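Local coordinates for single-stranded DNA-binding protein (PDB 4GS3), which probably binds single-stranded DNA through this N-terminal domain, an oligonucleotide/oligosaccharide-binding (OB) fold of a primosome protein, at residues A[75-81]-A[94-100]; A[18-24]-A[66-71]; A[34-40]-A[52-58]. One frame throughout, in Å; residues are numbered along the deposited sequence.

Interaction 1: residues A[75-81]-A[94-100]; sequences EGQLRSY and ILTVFAR
Residues 75-81 and 94-100 run antiparallel as the two arms of a beta hairpin, their axes 4.4 Å apart at closest and their directions 149° apart. Gln77 with Phe98, Arg79 with Thr96 and Tyr81 with Ile94 are hydrogen-bonded pairs, each closed by two N-H...O bonds. The side chains of these pairs share one face; Leu78 and Ser80 lie with Val97 and Leu95 on the other. The guanidinium of Arg79 rests flat over the ring of Phe98, planes 7° apart, with CZ 3.7 Å from the ring centroid, a cation-pi stack. At the guanidinium's edge, Gln77 OE1 accepts from Arg79 NE at 2.7 Å, which fixes its rotation about the stack. At the Glu75 end of the pair, Arg100 meets Glu75 side-on: NE to OE2 and NH1 to OE1 are both 2.9 Å, using the syn lone pairs of a carboxylate almost coplanar with the guanidinium. A bend at chi3 (-76°) turns Arg100 back toward Glu75, and CB of Gln77 lies over one guanidinium face. Thr13 also bonds Glu75 OE1, and Asn12 O takes Arg100 NH1. The charge of Arg100 is thus probably balanced by Glu75, while that of Arg79 is met by the Phe98 ring and a neutral amide oxygen.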
loop_
_atom_site.group_PDB
_atom_site.type_symbol
_atom_site.label_atom_id
_atom_site.label_comp_id
_atom_site.label_asym_id
_atom_site.label_seq_id
_atom_site.Cartn_x
_atom_site.Cartn_y
_atom_site.Cartn_z
ATOM N N GLU A 75 -5.403 -1.705 5.564
ATOM C CA GLU A 75 -5.183 -2.866 6.378
ATOM C C GLU A 75 -4.532 -3.918 5.501
ATOM O O GLU A 75 -4.982 -4.157 4.382
ATOM C CB GLU A 75 -6.433 -3.474 7.024
ATOM C CG GLU A 75 -6.060 -4.494 8.137
ATOM C CD GLU A 75 -5.646 -5.884 7.769
ATOM O OE1 GLU A 75 -4.882 -6.552 8.504
ATOM O OE2 GLU A 75 -6.042 -6.345 6.656
ATOM N N GLY A 76 -3.534 -4.628 6.012
ATOM C CA GLY A 76 -2.932 -5.691 5.264
ATOM C C GLY A 76 -1.999 -6.551 6.089
ATOM O O GLY A 76 -1.980 -6.483 7.283
ATOM N N GLN A 77 -1.280 -7.371 5.375
ATOM C CA GLN A 77 -0.413 -8.395 5.921
ATOM C C GLN A 77 1.022 -8.005 5.637
ATOM O O GLN A 77 1.329 -7.667 4.474
ATOM C CB GLN A 77 -0.712 -9.727 5.235
ATOM C CG GLN A 77 -0.055 -10.966 5.780
ATOM C CD GLN A 77 -0.504 -12.225 5.046
ATOM O OE1 GLN A 77 -0.536 -12.230 3.818
ATOM N NE2 GLN A 77 -0.918 -13.215 5.768
ATOM N N LEU A 78 1.937 -8.074 6.589
ATOM C CA LEU A 78 3.337 -7.785 6.312
ATOM C C LEU A 78 3.952 -9.059 5.731
ATOM O O LEU A 78 4.006 -10.083 6.409
ATOM C CB LEU A 78 4.088 -7.350 7.562
ATOM C CG LEU A 78 5.490 -6.839 7.389
ATOM C CD1 LEU A 78 5.537 -5.603 6.483
ATOM C CD2 LEU A 78 6.137 -6.508 8.740
ATOM N N ARG A 79 4.401 -8.974 4.482
ATOM C CA ARG A 79 4.927 -10.119 3.761
ATOM C C ARG A 79 6.385 -9.939 3.413
ATOM O O ARG A 79 6.834 -8.849 3.060
ATOM C CB ARG A 79 4.153 -10.360 2.451
ATOM C CG ARG A 79 2.751 -10.822 2.643
ATOM C CD ARG A 79 2.118 -11.256 1.310
ATOM N NE ARG A 79 0.778 -11.742 1.502
ATOM C CZ ARG A 79 0.070 -12.339 0.526
ATOM N NH1 ARG A 79 0.623 -12.532 -0.661
ATOM N NH2 ARG A 79 -1.157 -12.722 0.815
ATOM N N SER A 80 7.110 -11.058 3.463
ATOM C CA SER A 80 8.382 -11.167 2.787
ATOM C C SER A 80 8.145 -12.019 1.541
ATOM O O SER A 80 7.339 -12.956 1.544
ATOM C CB SER A 80 9.438 -11.776 3.703
ATOM O OG SER A 80 9.110 -13.076 4.157
ATOM N N TYR A 81 8.897 -11.664 0.480
ATOM C CA TYR A 81 8.816 -12.515 -0.707
ATOM C C TYR A 81 10.101 -12.362 -1.500
ATOM O O TYR A 81 10.782 -11.377 -1.441
ATOM C CB TYR A 81 7.563 -12.243 -1.555
ATOM C CG TYR A 81 7.591 -10.930 -2.282
ATOM C CD1 TYR A 81 7.385 -9.695 -1.669
ATOM C CD2 TYR A 81 7.863 -10.914 -3.625
ATOM C CE1 TYR A 81 7.440 -8.511 -2.396
ATOM C CE2 TYR A 81 7.908 -9.745 -4.357
ATOM C CZ TYR A 81 7.707 -8.530 -3.733
ATOM O OH TYR A 81 7.743 -7.421 -4.493
ATOM N N ILE A 94 12.158 -8.992 -0.621
ATOM C CA ILE A 94 11.466 -7.708 -0.483
ATOM C C ILE A 94 10.421 -7.864 0.606
ATOM O O ILE A 94 9.759 -8.890 0.723
ATOM C CB ILE A 94 10.890 -7.247 -1.825
ATOM C CG1 ILE A 94 11.996 -7.123 -2.886
ATOM C CG2 ILE A 94 10.069 -5.990 -1.682
ATOM C CD1 ILE A 94 12.953 -6.018 -2.681
ATOM N N LEU A 95 10.227 -6.790 1.365
ATOM C CA LEU A 95 9.127 -6.680 2.311
ATOM C C LEU A 95 8.078 -5.773 1.736
ATOM O O LEU A 95 8.372 -4.735 1.093
ATOM C CB LEU A 95 9.630 -6.044 3.616
ATOM C CG LEU A 95 10.548 -6.959 4.396
ATOM C CD1 LEU A 95 11.300 -6.203 5.453
ATOM C CD2 LEU A 95 9.758 -8.070 5.053
ATOM N N THR A 96 6.816 -6.106 1.995
ATOM C CA THR A 96 5.720 -5.245 1.598
ATOM C C THR A 96 4.555 -5.419 2.524
ATOM O O THR A 96 4.367 -6.515 3.092
ATOM C CB THR A 96 5.345 -5.520 0.106
ATOM O OG1 THR A 96 4.573 -4.380 -0.315
ATOM C CG2 THR A 96 4.583 -6.821 -0.066
ATOM N N VAL A 97 3.725 -4.398 2.624
ATOM C CA VAL A 97 2.420 -4.506 3.248
ATOM C C VAL A 97 1.481 -4.881 2.117
ATOM O O VAL A 97 1.176 -4.052 1.247
ATOM C CB VAL A 97 2.018 -3.228 3.948
ATOM C CG1 VAL A 97 0.599 -3.414 4.540
ATOM C CG2 VAL A 97 3.010 -2.813 5.014
ATOM N N PHE A 98 1.003 -6.111 2.127
ATOM C CA PHE A 98 0.111 -6.630 1.119
ATOM C C PHE A 98 -1.298 -6.265 1.541
ATOM O O PHE A 98 -1.835 -6.773 2.521
ATOM C CB PHE A 98 0.291 -8.140 0.989
ATOM C CG PHE A 98 -0.400 -8.739 -0.196
ATOM C CD1 PHE A 98 0.212 -8.745 -1.438
ATOM C CD2 PHE A 98 -1.623 -9.313 -0.068
ATOM C CE1 PHE A 98 -0.382 -9.323 -2.524
ATOM C CE2 PHE A 98 -2.260 -9.895 -1.165
ATOM C CZ PHE A 98 -1.635 -9.886 -2.400
ATOM N N ALA A 99 -1.926 -5.334 0.787
ATOM C CA ALA A 99 -3.170 -4.760 1.200
ATOM C C ALA A 99 -4.305 -5.772 1.088
ATOM O O ALA A 99 -4.426 -6.487 0.121
ATOM C CB ALA A 99 -3.481 -3.519 0.347
ATOM N N ARG A 100 -5.132 -5.763 2.127
ATOM C CA ARG A 100 -6.402 -6.487 2.125
ATOM C C ARG A 100 -7.568 -5.522 2.024
ATOM O O ARG A 100 -8.637 -5.932 1.520
ATOM C CB ARG A 100 -6.501 -7.349 3.398
ATOM C CG ARG A 100 -5.552 -8.503 3.252
ATOM C CD ARG A 100 -5.798 -9.454 4.406
ATOM N NE ARG A 100 -5.206 -8.955 5.698
ATOM C CZ ARG A 100 -4.410 -9.642 6.512
ATOM N NH1 ARG A 100 -3.966 -9.112 7.635
ATOM N NH2 ARG A 100 -4.043 -10.889 6.243
#

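Interaction 2: residues A[18-24]-A[66-71]; sequences GKVFTPL and LEVGTR
A type II beta turn, Glu67 to Thr70, leads into strand 71-82 of the OB barrel and packs against the end of strand 14-20. Two backbone bonds join them: Val20 N gives to Thr70 O at 2.9 Å, and Gly69 N gives to Val20 O at 2.9 Å. Within the turn, Glu67 O accepts from both Thr70 N and Thr70 OG1, the hydroxyl bond being 2.7 Å long. Val20 points into the turn: CB is 3.6 Å from Glu67 O, CG1, anti to the backbone N (chi1 176°), reaches Leu66 O, and CG2 runs alongside Thr70 CB. Farther along, Val68 CG2 lies 3.9 Å from Pro23 CD, side by side, while Leu24 CD1 reaches Leu66 CB at 3.8 Å. An alanine in place of Val20 would lose both methyls and is likely to leave a gap between the end of strand 14-20 and the turn, beside Leu66 O and Thr70 CB. Water bridges supplement these contacts: one takes the N-H of Leu24 and gives to Leu66 O, another links Lys19 NZ to Gly69 O. Lys19 also pairs with Glu107, and Leu66 and Leu24 both touch Phe61. Backbone bonds, the Thr70 hydroxyl and water thus serve the turn's polar atoms, while valine, leucine and proline carbons pack between the segments.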
loop_
_atom_site.group_PDB
_atom_site.type_symbol
_atom_site.label_atom_id
_atom_site.label_comp_id
_atom_site.label_asym_id
_atom_site.label_seq_id
_atom_site.Cartn_x
_atom_site.Cartn_y
_atom_site.Cartn_z
ATOM N N GLY A 18 -2.043 7.122 5.917
ATOM C CA GLY A 18 -1.057 8.044 5.388
ATOM C C GLY A 18 -1.360 8.428 3.954
ATOM O O GLY A 18 -2.503 8.250 3.485
ATOM N N LYS A 19 -0.369 8.980 3.281
ATOM C CA LYS A 19 -0.556 9.509 1.946
ATOM C C LYS A 19 0.276 8.759 0.938
ATOM O O LYS A 19 1.426 8.383 1.174
ATOM C CB LYS A 19 -0.169 10.998 1.883
ATOM C CG LYS A 19 -1.241 11.864 2.574
ATOM C CD LYS A 19 -1.009 13.319 2.523
ATOM C CE LYS A 19 -1.982 14.097 3.409
ATOM N NZ LYS A 19 -1.885 15.519 2.970
ATOM N N VAL A 20 -0.291 8.531 -0.245
ATOM C CA VAL A 20 0.437 7.946 -1.352
ATOM C C VAL A 20 1.598 8.862 -1.663
ATOM O O VAL A 20 1.369 10.055 -1.981
ATOM C CB VAL A 20 -0.489 7.734 -2.571
ATOM C CG1 VAL A 20 0.308 7.205 -3.775
ATOM C CG2 VAL A 20 -1.666 6.809 -2.228
ATOM N N PHE A 21 2.807 8.362 -1.601
ATOM C CA PHE A 21 4.032 9.167 -1.716
ATOM C C PHE A 21 4.725 8.985 -3.032
ATOM O O PHE A 21 5.306 9.909 -3.595
ATOM C CB PHE A 21 4.932 8.832 -0.542
ATOM C CG PHE A 21 6.132 9.769 -0.383
ATOM C CD1 PHE A 21 5.931 11.099 -0.055
ATOM C CD2 PHE A 21 7.415 9.280 -0.555
ATOM C CE1 PHE A 21 7.065 11.917 0.116
ATOM C CE2 PHE A 21 8.492 10.115 -0.385
ATOM C CZ PHE A 21 8.315 11.424 -0.068
ATOM N N THR A 22 4.731 7.766 -3.555
ATOM C CA THR A 22 5.209 7.477 -4.889
ATOM C C THR A 22 4.038 6.820 -5.646
ATOM O O THR A 22 3.148 6.247 -5.039
ATOM C CB THR A 22 6.426 6.557 -4.879
ATOM O OG1 THR A 22 6.026 5.242 -4.436
ATOM C CG2 THR A 22 7.561 7.079 -4.021
ATOM N N PRO A 23 4.012 6.936 -6.976
ATOM C CA PRO A 23 2.839 6.455 -7.715
ATOM C C PRO A 23 2.753 4.924 -7.758
ATOM O O PRO A 23 3.727 4.204 -7.668
ATOM C CB PRO A 23 3.007 7.001 -9.098
ATOM C CG PRO A 23 4.460 7.240 -9.203
ATOM C CD PRO A 23 4.969 7.620 -7.871
ATOM N N LEU A 24 1.549 4.460 -8.004
ATOM C CA LEU A 24 1.372 3.018 -8.223
ATOM C C LEU A 24 2.172 2.599 -9.442
ATOM O O LEU A 24 2.053 3.127 -10.541
ATOM C CB LEU A 24 -0.098 2.650 -8.368
ATOM C CG LEU A 24 -0.790 2.270 -7.031
ATOM C CD1 LEU A 24 -0.838 3.520 -6.167
ATOM C CD2 LEU A 24 -2.135 1.657 -7.334
ATOM N N LEU A 66 -5.829 6.336 -6.737
ATOM C CA LEU A 66 -4.683 6.439 -5.855
ATOM C C LEU A 66 -3.529 7.277 -6.436
ATOM O O LEU A 66 -2.360 6.860 -6.361
ATOM C CB LEU A 66 -4.255 5.006 -5.502
ATOM C CG LEU A 66 -5.357 4.183 -4.814
ATOM C CD1 LEU A 66 -4.808 2.754 -4.620
ATOM C CD2 LEU A 66 -5.816 4.810 -3.516
ATOM N N GLU A 67 -3.798 8.483 -6.881
ATOM C CA GLU A 67 -2.750 9.393 -7.305
ATOM C C GLU A 67 -1.881 9.815 -6.095
ATOM O O GLU A 67 -2.321 9.804 -4.937
ATOM C CB GLU A 67 -3.256 10.617 -8.019
ATOM C CG GLU A 67 -3.194 10.528 -9.575
ATOM C CD GLU A 67 -3.315 11.837 -10.315
ATOM O OE1 GLU A 67 -3.438 11.981 -11.560
ATOM O OE2 GLU A 67 -3.286 12.874 -9.576
ATOM N N VAL A 68 -0.671 10.207 -6.350
ATOM C CA VAL A 68 0.216 10.787 -5.329
ATOM C C VAL A 68 -0.499 11.877 -4.583
ATOM O O VAL A 68 -1.163 12.707 -5.243
ATOM C CB VAL A 68 1.540 11.250 -5.922
ATOM C CG1 VAL A 68 2.307 12.049 -4.890
ATOM C CG2 VAL A 68 2.296 10.031 -6.408
ATOM N N GLY A 69 -0.453 11.854 -3.239
ATOM C CA GLY A 69 -1.101 12.773 -2.383
ATOM C C GLY A 69 -2.425 12.285 -1.822
ATOM O O GLY A 69 -2.921 12.865 -0.899
ATOM N N THR A 70 -2.958 11.205 -2.392
ATOM C CA THR A 70 -4.217 10.640 -1.875
ATOM C C THR A 70 -3.994 10.109 -0.467
ATOM O O THR A 70 -2.999 9.419 -0.217
ATOM C CB THR A 70 -4.677 9.476 -2.793
ATOM O OG1 THR A 70 -4.850 9.951 -4.112
ATOM C CG2 THR A 70 -5.966 8.824 -2.332
ATOM N N ARG A 71 -4.925 10.386 0.441
ATOM C CA ARG A 71 -4.845 9.886 1.811
ATOM C C ARG A 71 -5.696 8.625 1.904
ATOM O O ARG A 71 -6.812 8.594 1.415
ATOM C CB ARG A 71 -5.349 10.948 2.771
ATOM C CG ARG A 71 -5.024 10.620 4.195
ATOM C CD ARG A 71 -5.543 11.727 5.062
ATOM N NE ARG A 71 -5.148 11.548 6.431
ATOM C CZ ARG A 71 -5.872 11.923 7.482
ATOM N NH1 ARG A 71 -7.084 12.446 7.396
ATOM N NH2 ARG A 71 -5.342 11.745 8.669
HETATM O O HOH W 1 -1.936 15.457 0.094
HETATM O O HOH W 2 -0.485 6.408 -8.362
#

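Interaction 3: residues A[34-40]-A[52-58]; sequences KFFNFIL and LPITISN
Phe36, Phe38 and Leu40 form hydrogen-bonded antiparallel pairs with Ile56, Ile54 and Leu52, so the amide N-H and carbonyl O of all six residues find mates across the strands. The straightest approach to an oxygen is that of Ile54 N to Phe38 O, 2.8 Å long with a C=O...N angle of 177°. Beyond these pairs, Asn58 N closes the end on Lys34 O at 2.9 Å. The backbone polar groups of intervening residues turn outward: Phe35 and Asn37 bond strand 25-30, and Pro53, which has no N-H, accepts from Val97 N through its O. One side-chain bond joins the strands: Thr55 OG1 gives its proton to Asn37 OD1 at 2.7 Å, nearly in line with the amide carbonyl. Thr55 OG1 also bonds Thr96 OG1, while Ser57 OG engages Glu33 and Arg59. On the other face the side-chain contacts are mostly between carbons. Phe38 has CG between its backbone N and carbonyl carbon (chi1 67°), which swings the ring over Ile54; CB of Ile54 makes a CH-pi contact 3.8 Å from the centroid, and Ile56 CG2 meets the ring's edge. Leu16, Val20 and Leu24 adjoin these apolar side chains. A long, twisted hairpin with one greasy face toward the interior is characteristic of the five-stranded OB barrel.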
loop_
_atom_site.group_PDB
_atom_site.type_symbol
_atom_site.label_atom_id
_atom_site.label_comp_id
_atom_site.label_asym_id
_atom_site.label_seq_id
_atom_site.Cartn_x
_atom_site.Cartn_y
_atom_site.Cartn_z
ATOM N N LYS A 34 -3.484 -7.978 -11.971
ATOM C CA LYS A 34 -2.441 -6.952 -11.969
ATOM C C LYS A 34 -2.191 -6.472 -10.526
ATOM O O LYS A 34 -3.135 -6.154 -9.792
ATOM C CB LYS A 34 -2.822 -5.767 -12.834
ATOM C CG LYS A 34 -3.107 -6.086 -14.301
ATOM C CD LYS A 34 -3.729 -4.869 -14.995
ATOM C CE LYS A 34 -3.581 -4.883 -16.515
ATOM N NZ LYS A 34 -4.469 -5.910 -17.138
ATOM N N PHE A 35 -0.930 -6.419 -10.140
ATOM C CA PHE A 35 -0.469 -5.924 -8.881
ATOM C C PHE A 35 0.417 -4.688 -9.101
ATOM O O PHE A 35 1.185 -4.588 -10.062
ATOM C CB PHE A 35 0.268 -7.006 -8.060
ATOM C CG PHE A 35 -0.680 -8.092 -7.576
ATOM C CD1 PHE A 35 -1.036 -9.113 -8.462
ATOM C CD2 PHE A 35 -1.197 -8.058 -6.294
ATOM C CE1 PHE A 35 -1.896 -10.098 -8.034
ATOM C CE2 PHE A 35 -2.063 -9.056 -5.902
ATOM C CZ PHE A 35 -2.431 -10.053 -6.769
ATOM N N PHE A 36 0.304 -3.800 -8.120
ATOM C CA PHE A 36 1.012 -2.543 -8.116
ATOM C C PHE A 36 1.719 -2.347 -6.766
ATOM O O PHE A 36 1.187 -2.757 -5.735
ATOM C CB PHE A 36 0.060 -1.402 -8.308
ATOM C CG PHE A 36 -0.648 -1.459 -9.648
ATOM C CD1 PHE A 36 -1.756 -2.282 -9.790
ATOM C CD2 PHE A 36 -0.186 -0.755 -10.702
ATOM C CE1 PHE A 36 -2.395 -2.372 -10.998
ATOM C CE2 PHE A 36 -0.860 -0.810 -11.932
ATOM C CZ PHE A 36 -1.946 -1.619 -12.065
ATOM N N ASN A 37 2.857 -1.717 -6.801
ATOM C CA ASN A 37 3.576 -1.317 -5.612
ATOM C C ASN A 37 3.574 0.197 -5.498
ATOM O O ASN A 37 3.622 0.899 -6.515
ATOM C CB ASN A 37 5.056 -1.740 -5.762
ATOM C CG ASN A 37 5.285 -3.222 -5.747
ATOM O OD1 ASN A 37 4.709 -3.976 -4.970
ATOM N ND2 ASN A 37 6.175 -3.669 -6.610
ATOM N N PHE A 38 3.574 0.726 -4.274
ATOM C CA PHE A 38 3.736 2.145 -4.058
ATOM C C PHE A 38 4.259 2.353 -2.639
ATOM O O PHE A 38 4.164 1.466 -1.800
ATOM C CB PHE A 38 2.460 2.936 -4.301
ATOM C CG PHE A 38 1.337 2.691 -3.353
ATOM C CD1 PHE A 38 0.463 1.634 -3.530
ATOM C CD2 PHE A 38 1.127 3.531 -2.279
ATOM C CE1 PHE A 38 -0.610 1.432 -2.702
ATOM C CE2 PHE A 38 0.050 3.338 -1.433
ATOM C CZ PHE A 38 -0.819 2.291 -1.666
ATOM N N ILE A 39 4.752 3.559 -2.359
ATOM C CA ILE A 39 5.183 3.930 -1.029
ATOM C C ILE A 39 4.160 4.829 -0.370
ATOM O O ILE A 39 3.651 5.764 -0.995
ATOM C CB ILE A 39 6.537 4.671 -1.125
ATOM C CG1 ILE A 39 7.598 3.783 -1.795
ATOM C CG2 ILE A 39 6.994 5.183 0.250
ATOM C CD1 ILE A 39 7.821 2.446 -1.147
ATOM N N LEU A 40 3.869 4.536 0.892
ATOM C CA LEU A 40 2.968 5.321 1.721
ATOM C C LEU A 40 3.795 6.120 2.714
ATOM O O LEU A 40 4.646 5.546 3.408
ATOM C CB LEU A 40 1.994 4.376 2.456
ATOM C CG LEU A 40 0.803 5.062 3.117
ATOM C CD1 LEU A 40 -0.212 5.469 2.075
ATOM C CD2 LEU A 40 0.200 4.147 4.177
ATOM N N LEU A 52 6.723 3.571 3.728
ATOM C CA LEU A 52 6.385 2.175 3.874
ATOM C C LEU A 52 5.917 1.576 2.559
ATOM O O LEU A 52 5.149 2.189 1.831
ATOM C CB LEU A 52 5.326 1.971 4.951
ATOM C CG LEU A 52 5.725 2.565 6.292
ATOM C CD1 LEU A 52 4.663 2.426 7.325
ATOM C CD2 LEU A 52 7.016 1.963 6.837
ATOM N N PRO A 53 6.378 0.367 2.252
ATOM C CA PRO A 53 6.019 -0.286 0.976
ATOM C C PRO A 53 4.671 -0.962 1.043
ATOM O O PRO A 53 4.378 -1.722 1.975
ATOM C CB PRO A 53 7.112 -1.330 0.849
ATOM C CG PRO A 53 7.397 -1.739 2.286
ATOM C CD PRO A 53 7.306 -0.448 3.040
ATOM N N ILE A 54 3.845 -0.682 0.043
ATOM C CA ILE A 54 2.539 -1.276 -0.102
ATOM C C ILE A 54 2.481 -2.039 -1.444
ATOM O O ILE A 54 3.013 -1.564 -2.446
ATOM C CB ILE A 54 1.412 -0.221 -0.090
ATOM C CG1 ILE A 54 1.592 0.840 1.004
ATOM C CG2 ILE A 54 0.060 -0.881 -0.001
ATOM C CD1 ILE A 54 1.618 0.339 2.427
ATOM N N THR A 55 1.776 -3.149 -1.451
ATOM C CA THR A 55 1.430 -3.888 -2.662
ATOM C C THR A 55 -0.063 -4.049 -2.692
ATOM O O THR A 55 -0.652 -4.421 -1.670
ATOM C CB THR A 55 2.135 -5.236 -2.723
ATOM O OG1 THR A 55 3.553 -5.014 -2.760
ATOM C CG2 THR A 55 1.676 -6.083 -3.921
ATOM N N ILE A 56 -0.670 -3.777 -3.832
ATOM C CA ILE A 56 -2.092 -3.868 -3.939
ATOM C C ILE A 56 -2.501 -4.420 -5.285
ATOM O O ILE A 56 -1.945 -4.088 -6.338
ATOM C CB ILE A 56 -2.689 -2.467 -3.683
ATOM C CG1 ILE A 56 -4.201 -2.550 -3.558
ATOM C CG2 ILE A 56 -2.271 -1.428 -4.736
ATOM C CD1 ILE A 56 -4.780 -1.354 -2.778
ATOM N N SER A 57 -3.529 -5.267 -5.244
ATOM C CA SER A 57 -4.192 -5.788 -6.422
ATOM C C SER A 57 -5.127 -4.744 -7.012
ATOM O O SER A 57 -5.800 -4.034 -6.290
ATOM C CB SER A 57 -5.063 -6.964 -6.047
ATOM O OG SER A 57 -5.828 -7.359 -7.172
ATOM N N ASN A 58 -5.207 -4.700 -8.333
ATOM C CA ASN A 58 -6.183 -3.744 -8.870
ATOM C C ASN A 58 -7.604 -4.224 -8.613
ATOM O O ASN A 58 -8.463 -3.377 -8.756
ATOM C CB ASN A 58 -6.018 -3.397 -10.330
ATOM C CG ASN A 58 -6.305 -4.522 -11.269
ATOM O OD1 ASN A 58 -6.301 -5.670 -10.849
ATOM N ND2 ASN A 58 -6.529 -4.209 -12.514
#

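In the fold
The centre of interaction 3 lies about 4 Å from the centre of the chain, and this contact is the most buried, with an aromatic and aliphatic face; the centres of interactions 1 and 2 are about 8 and 9 Å out, on opposite sides, with more exposed residues. Interactions 1 and 3 are both antiparallel hairpins, and strands 49-57 and 93-105 join them in parallel through Val97 N to Pro53 O and Thr96 OG1 to Thr55 OG1. Interaction 2 is instead a turn against a strand end, with two direct backbone bonds plus waters, and ties to 34-40 through Phe21 and Thr22 on Ile39. Among bonds between paired segments, the arginine stack and salt bridge are found in interaction 1 alone.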